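P43 (Trichuris muris, PDB 6QIX) tethers to matrix and inhibits interleukin-13 function, as the major secreted protein of this whipworm parasite. Local coordinates at residues A[200-205]-A[243-248]; A[132-137]-A[344-349]. All coordinates share one frame; numbering follows the deposited sequence.

Contact 1 (A[200-205]-A[243-248]); sequences CLWFPL and FCSFRV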
loop_
_atom_site.group_PDB
_atom_site.type_symbol
_atom_site.label_atom_id
_atom_site.label_comp_id
_atom_site.label_asym_id
_atom_site.label_seq_id
_atom_site.Cartn_x
_atom_site.Cartn_y
_atom_site.Cartn_z
ATOM N N CYS A 200 -14.426 -13.509 4.111
ATOM C CA CYS A 200 -13.862 -13.198 2.811
ATOM C C CYS A 200 -14.866 -12.374 2.032
ATOM O O CYS A 200 -16.010 -12.793 1.861
ATOM C CB CYS A 200 -13.511 -14.475 2.051
ATOM S SG CYS A 200 -12.163 -15.461 2.888
ATOM N N LEU A 201 -14.445 -11.199 1.577
ATOM C CA LEU A 201 -15.299 -10.286 0.840
ATOM C C LEU A 201 -15.170 -10.512 -0.658
ATOM O O LEU A 201 -14.133 -10.957 -1.148
ATOM C CB LEU A 201 -14.950 -8.838 1.150
ATOM C CG LEU A 201 -14.917 -8.487 2.662
ATOM C CD1 LEU A 201 -14.594 -7.031 2.852
ATOM C CD2 LEU A 201 -16.247 -8.834 3.302
ATOM N N TRP A 202 -16.240 -10.211 -1.379
ATOM C CA TRP A 202 -16.228 -10.479 -2.818
ATOM C C TRP A 202 -17.080 -9.452 -3.558
ATOM O O TRP A 202 -17.969 -8.811 -2.990
ATOM C CB TRP A 202 -16.759 -11.880 -3.075
ATOM C CG TRP A 202 -16.533 -12.463 -4.442
ATOM C CD1 TRP A 202 -17.476 -13.022 -5.239
ATOM C CD2 TRP A 202 -15.303 -12.525 -5.155
ATOM N NE1 TRP A 202 -16.899 -13.481 -6.406
ATOM C CE2 TRP A 202 -15.573 -13.145 -6.400
ATOM C CE3 TRP A 202 -14.001 -12.104 -4.872
ATOM C CZ2 TRP A 202 -14.580 -13.354 -7.371
ATOM C CZ3 TRP A 202 -13.003 -12.317 -5.832
ATOM C CH2 TRP A 202 -13.313 -12.966 -7.072
ATOM N N PHE A 203 -16.818 -9.347 -4.852
ATOM C CA PHE A 203 -17.593 -8.517 -5.744
ATOM C C PHE A 203 -19.054 -8.955 -5.779
ATOM O O PHE A 203 -19.379 -10.110 -5.485
ATOM C CB PHE A 203 -17.002 -8.600 -7.157
ATOM C CG PHE A 203 -15.569 -8.149 -7.226
ATOM C CD1 PHE A 203 -15.253 -6.798 -7.248
ATOM C CD2 PHE A 203 -14.550 -9.062 -7.227
ATOM C CE1 PHE A 203 -13.915 -6.372 -7.307
ATOM C CE2 PHE A 203 -13.212 -8.635 -7.298
ATOM C CZ PHE A 203 -12.908 -7.298 -7.284
ATOM N N PRO A 204 -19.956 -8.067 -6.194
ATOM C CA PRO A 204 -19.713 -6.710 -6.715
ATOM C C PRO A 204 -19.119 -5.708 -5.716
ATOM O O PRO A 204 -19.170 -5.872 -4.488
ATOM C CB PRO A 204 -21.115 -6.240 -7.149
ATOM C CG PRO A 204 -22.053 -7.092 -6.400
ATOM C CD PRO A 204 -21.378 -8.416 -6.216
ATOM N N LEU A 205 -18.538 -4.646 -6.270
ATOM C CA LEU A 205 -17.902 -3.637 -5.429
ATOM C C LEU A 205 -18.857 -3.057 -4.388
ATOM O O LEU A 205 -18.454 -2.807 -3.238
ATOM C CB LEU A 205 -17.348 -2.521 -6.313
ATOM C CG LEU A 205 -16.649 -1.356 -5.637
ATOM C CD1 LEU A 205 -15.382 -1.845 -4.936
ATOM C CD2 LEU A 205 -16.351 -0.321 -6.734
ATOM N N PHE A 243 -6.817 -15.578 -5.363
ATOM C CA PHE A 243 -6.406 -14.793 -4.210
ATOM C C PHE A 243 -6.947 -13.354 -4.280
ATOM O O PHE A 243 -6.379 -12.423 -3.682
ATOM C CB PHE A 243 -4.882 -14.801 -4.051
ATOM C CG PHE A 243 -4.291 -16.177 -3.823
ATOM C CD1 PHE A 243 -4.186 -16.705 -2.556
ATOM C CD2 PHE A 243 -3.877 -16.965 -4.889
ATOM C CE1 PHE A 243 -3.681 -17.978 -2.356
ATOM C CE2 PHE A 243 -3.340 -18.240 -4.672
ATOM C CZ PHE A 243 -3.249 -18.732 -3.394
ATOM N N CYS A 244 -8.075 -13.160 -4.968
ATOM C CA CYS A 244 -8.730 -11.858 -5.131
ATOM C C CYS A 244 -9.706 -11.545 -3.993
ATOM O O CYS A 244 -9.868 -10.368 -3.617
ATOM C CB CYS A 244 -9.447 -11.810 -6.505
ATOM S SG CYS A 244 -8.279 -11.827 -7.883
ATOM N N SER A 245 -10.363 -12.571 -3.447
ATOM C CA SER A 245 -11.172 -12.394 -2.227
ATOM C C SER A 245 -10.262 -12.109 -1.038
ATOM O O SER A 245 -9.132 -12.568 -0.973
ATOM C CB SER A 245 -12.024 -13.644 -1.985
ATOM O OG SER A 245 -12.932 -13.434 -0.929
ATOM N N PHE A 246 -10.758 -11.311 -0.088
ATOM C CA PHE A 246 -9.906 -10.822 0.994
ATOM C C PHE A 246 -10.750 -10.482 2.200
ATOM O O PHE A 246 -11.940 -10.170 2.083
ATOM C CB PHE A 246 -9.091 -9.568 0.588
ATOM C CG PHE A 246 -9.944 -8.386 0.244
ATOM C CD1 PHE A 246 -10.095 -7.366 1.141
ATOM C CD2 PHE A 246 -10.604 -8.307 -0.961
ATOM C CE1 PHE A 246 -10.877 -6.272 0.849
ATOM C CE2 PHE A 246 -11.391 -7.213 -1.243
ATOM C CZ PHE A 246 -11.543 -6.197 -0.300
ATOM N N ARG A 247 -10.095 -10.539 3.345
ATOM C CA ARG A 247 -10.633 -10.106 4.631
ATOM C C ARG A 247 -10.084 -8.739 4.994
ATOM O O ARG A 247 -8.980 -8.369 4.597
ATOM C CB ARG A 247 -10.273 -11.100 5.730
ATOM C CG ARG A 247 -10.582 -12.557 5.385
ATOM C CD ARG A 247 -9.955 -13.481 6.456
ATOM N NE ARG A 247 -10.172 -14.909 6.198
ATOM C CZ ARG A 247 -11.280 -15.602 6.489
ATOM N NH1 ARG A 247 -12.285 -15.015 7.051
ATOM N NH2 ARG A 247 -11.372 -16.908 6.191
ATOM N N VAL A 248 -10.852 -8.019 5.804
ATOM C CA VAL A 248 -10.425 -6.722 6.324
ATOM C C VAL A 248 -10.435 -6.729 7.850
ATOM O O VAL A 248 -11.237 -7.406 8.509
ATOM C CB VAL A 248 -11.285 -5.559 5.795
ATOM C CG1 VAL A 248 -11.235 -5.423 4.218
ATOM C CG2 VAL A 248 -12.710 -5.737 6.224
#

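Contact 2 (A[132-137]-A[344-349]); sequences FTRPDT and CHPYEP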
loop_
_atom_site.group_PDB
_atom_site.type_symbol
_atom_site.label_atom_id
_atom_site.label_comp_id
_atom_site.label_asym_id
_atom_site.label_seq_id
_atom_site.Cartn_x
_atom_site.Cartn_y
_atom_site.Cartn_z
ATOM N N PHE A 132 2.983 -8.933 2.233
ATOM C CA PHE A 132 2.865 -9.720 3.459
ATOM C C PHE A 132 1.424 -9.809 3.940
ATOM O O PHE A 132 1.170 -9.931 5.135
ATOM C CB PHE A 132 3.812 -9.142 4.508
ATOM C CG PHE A 132 5.230 -9.000 3.977
ATOM C CD1 PHE A 132 5.999 -10.137 3.736
ATOM C CD2 PHE A 132 5.756 -7.760 3.635
ATOM C CE1 PHE A 132 7.261 -10.042 3.206
ATOM C CE2 PHE A 132 7.026 -7.662 3.128
ATOM C CZ PHE A 132 7.786 -8.811 2.914
ATOM N N THR A 133 0.475 -9.773 2.997
ATOM C CA THR A 133 -0.950 -9.938 3.269
ATOM C C THR A 133 -1.474 -11.253 2.703
ATOM O O THR A 133 -2.690 -11.408 2.521
ATOM C CB THR A 133 -1.771 -8.769 2.698
ATOM O OG1 THR A 133 -1.560 -8.670 1.284
ATOM C CG2 THR A 133 -1.411 -7.444 3.336
ATOM N N ARG A 134 -0.577 -12.205 2.414
ATOM C CA ARG A 134 -1.014 -13.495 1.910
ATOM C C ARG A 134 -1.733 -14.303 2.991
ATOM O O ARG A 134 -1.499 -14.109 4.200
ATOM C CB ARG A 134 0.162 -14.307 1.391
ATOM C CG ARG A 134 0.914 -13.642 0.291
ATOM C CD ARG A 134 2.406 -14.084 0.313
ATOM N NE ARG A 134 2.576 -15.540 0.320
ATOM C CZ ARG A 134 3.770 -16.144 0.239
ATOM N NH1 ARG A 134 4.876 -15.412 0.106
ATOM N NH2 ARG A 134 3.871 -17.467 0.299
ATOM N N PRO A 135 -2.595 -15.247 2.580
ATOM C CA PRO A 135 -3.279 -16.057 3.583
ATOM C C PRO A 135 -2.308 -16.825 4.430
ATOM O O PRO A 135 -2.625 -17.155 5.586
ATOM C CB PRO A 135 -4.176 -16.985 2.753
ATOM C CG PRO A 135 -3.590 -17.024 1.436
ATOM C CD PRO A 135 -2.984 -15.652 1.219
ATOM N N ASP A 136 -1.138 -17.145 3.870
ATOM C CA ASP A 136 -0.162 -17.958 4.557
ATOM C C ASP A 136 0.974 -17.126 5.160
ATOM O O ASP A 136 1.962 -17.691 5.620
ATOM C CB ASP A 136 0.388 -19.067 3.623
ATOM C CG ASP A 136 0.977 -18.537 2.307
ATOM O OD1 ASP A 136 0.797 -17.350 2.017
ATOM O OD2 ASP A 136 1.619 -19.334 1.548
ATOM N N THR A 137 0.848 -15.813 5.204
ATOM C CA THR A 137 1.846 -15.021 5.896
ATOM C C THR A 137 1.643 -15.155 7.397
ATOM O O THR A 137 0.558 -14.831 7.887
ATOM C CB THR A 137 1.747 -13.533 5.544
ATOM O OG1 THR A 137 1.884 -13.342 4.139
ATOM C CG2 THR A 137 2.863 -12.792 6.285
ATOM N N CYS A 344 -4.796 -11.925 -8.286
ATOM C CA CYS A 344 -4.646 -10.578 -7.702
ATOM C C CYS A 344 -3.369 -10.421 -6.879
ATOM O O CYS A 344 -2.902 -11.344 -6.206
ATOM C CB CYS A 344 -5.853 -10.198 -6.824
ATOM S SG CYS A 344 -7.363 -9.947 -7.778
ATOM N N HIS A 345 -2.810 -9.234 -6.945
ATOM C CA HIS A 345 -1.635 -8.863 -6.188
ATOM C C HIS A 345 -1.808 -9.294 -4.728
ATOM O O HIS A 345 -2.846 -8.989 -4.120
ATOM C CB HIS A 345 -1.459 -7.336 -6.294
ATOM C CG HIS A 345 -0.212 -6.828 -5.655
ATOM N ND1 HIS A 345 1.014 -6.942 -6.265
ATOM C CD2 HIS A 345 0.015 -6.277 -4.437
ATOM C CE1 HIS A 345 1.940 -6.422 -5.483
ATOM N NE2 HIS A 345 1.360 -6.017 -4.361
ATOM N N PRO A 346 -0.785 -9.905 -4.107
ATOM C CA PRO A 346 0.612 -10.045 -4.579
ATOM C C PRO A 346 0.895 -11.306 -5.412
ATOM O O PRO A 346 2.050 -11.712 -5.581
ATOM C CB PRO A 346 1.410 -10.097 -3.283
ATOM C CG PRO A 346 0.472 -10.793 -2.334
ATOM C CD PRO A 346 -0.923 -10.247 -2.687
ATOM N N TYR A 347 -0.154 -11.902 -5.964
ATOM C CA TYR A 347 -0.035 -13.053 -6.855
ATOM C C TYR A 347 -0.162 -12.637 -8.318
ATOM O O TYR A 347 -0.684 -11.579 -8.640
ATOM C CB TYR A 347 -1.110 -14.086 -6.509
ATOM C CG TYR A 347 -1.004 -14.651 -5.097
ATOM C CD1 TYR A 347 -0.351 -15.871 -4.868
ATOM C CD2 TYR A 347 -1.541 -13.973 -3.997
ATOM C CE1 TYR A 347 -0.274 -16.411 -3.584
ATOM C CE2 TYR A 347 -1.445 -14.493 -2.732
ATOM C CZ TYR A 347 -0.806 -15.702 -2.529
ATOM O OH TYR A 347 -0.705 -16.201 -1.247
ATOM N N GLU A 348 0.337 -13.497 -9.208
ATOM C CA GLU A 348 0.207 -13.303 -10.646
ATOM C C GLU A 348 0.035 -14.673 -11.300
ATOM O O GLU A 348 0.427 -15.686 -10.726
ATOM C CB GLU A 348 1.443 -12.588 -11.208
ATOM C CG GLU A 348 2.734 -13.416 -11.036
ATOM C CD GLU A 348 4.046 -12.707 -11.457
ATOM O OE1 GLU A 348 4.043 -11.585 -12.012
ATOM O OE2 GLU A 348 5.112 -13.295 -11.207
ATOM N N PRO A 349 -0.508 -14.719 -12.506
ATOM C CA PRO A 349 -0.600 -16.035 -13.166
ATOM C C PRO A 349 0.789 -16.601 -13.413
ATOM O O PRO A 349 1.732 -15.866 -13.733
ATOM C CB PRO A 349 -1.345 -15.749 -14.474
ATOM C CG PRO A 349 -2.059 -14.432 -14.248
ATOM C CD PRO A 349 -1.166 -13.646 -13.288
HETATM O O HOH W 1 0.125 -18.769 -0.903
#

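Contact 1 (A[200-205]-A[243-248])
At the start of strand 246-252, Leu201 and Ser245 join the loop that leads into helix 205-216 to the strand edge facing away from its partner strand 262-268. The backbone N of Leu201 reaches the carbonyl O of Phe246 at 2.8 Å, nearly straight at 170°. The Leu201 carbonyl O in turn accepts from Ser245 OG at 2.8 Å, the hydroxyl coming from well above the carbonyl plane. With OG anti to its own backbone N (chi1 -172°), Ser245 holds the hydroxyl across the loop, close beside Cys200 CB. Apolar groups fill in around this polar pair. The CD1 branch of Leu201 meets Val248 CG1 at 4.0 Å, the two side chains crossing at about a right angle, and Trp202 presents the edge of its ring to Cys244 CB, CZ3 lying 3.7 Å away. Trp202 NE1 is hydrogen-bonded to Pro238 O. Over one guanidinium face of Arg247 sits Cys200 SG, fixed covalently by its disulfide with Cys269, while Arg247 NH2 pairs with Asp273 outside the contact and NH1 bonds to Ser198 O. Leu201 is thus held through both of its backbone polar groups, the N-H of one peptide and the C=O of the next.

Contact 2 (A[132-137]-A[344-349])
The Tyr347 ring, which stacks with the ring of Phe243, turns its hydroxyl edge to the loop 132-137, where Pro135 CD comes up near the ring plane, 3.4 Å from Tyr347 OH. Arg134 crosses the tyrosine at about a right angle, its aliphatic CB and CG lying against the hydroxyl and its guanidinium plane turned 77° from the ring. The carboxylate of Asp136 is closer to coplanar, 24° from the ring. A second flat group, the His345 imidazole, carries Pro346 CB over the centre of one face, 4.1 Å above its plane.

Water joins the two sides: water 1, in the plane of the Tyr347 ring, lies 2.7 Å from Tyr347 OH and donates to Asp136 OD2 at 2.9 Å. That carboxylate is already held. Arg134 grips it side-on with two nitrogens, NE to Asp136 OD1 at 3.1 Å and NH2 to Asp136 OD2 at 3.2 Å, each oxygen met on its syn side. A bend in the arginine chain at chi3 (52°) turns NE and NH2 toward the Asp136 carboxylate, and NH2 also pairs with Glu367, so the positive charge is probably balanced by two carboxylates. Nearer the backbone, Arg134 CG packs on Pro346 CG at 3.9 Å.

Two tight turns therefore meet here. Residues 134-137 form a type I beta turn. Across from it, His345 and Pro346 occupy the central positions of a type VIa turn from Cys344 to Tyr347: the peptide before Pro346 is cis, and Tyr347 N bonds back to Cys344 O at 2.8 Å. The proline lying against the preceding aromatic ring is characteristic of such cis-proline turns, and this one leads directly into strand 347-349 of a two-stranded antiparallel sheet with 356-358.

From the N terminus the chain first lays down 132-137, between helices 126-129 and 139-151, then runs to 200-205 and through helix 205-216 to 243-248. Here contact 1 closes a short loop of 37 intervening residues. Only after strands 246-252 and 262-268 and two long helices does 344-349 return to 132-137, so contact 2 closes a much larger loop that encloses the first; the two nest and do not cross. They also join directly: the Cys244–Cys344 disulfide links the later segments of both, and Phe243 packs against both Tyr347 and Pro135. Together they tie the sheet 246-252/262-268, the two-stranded sheet 347-349/356-358 and the turn before helix 139-151.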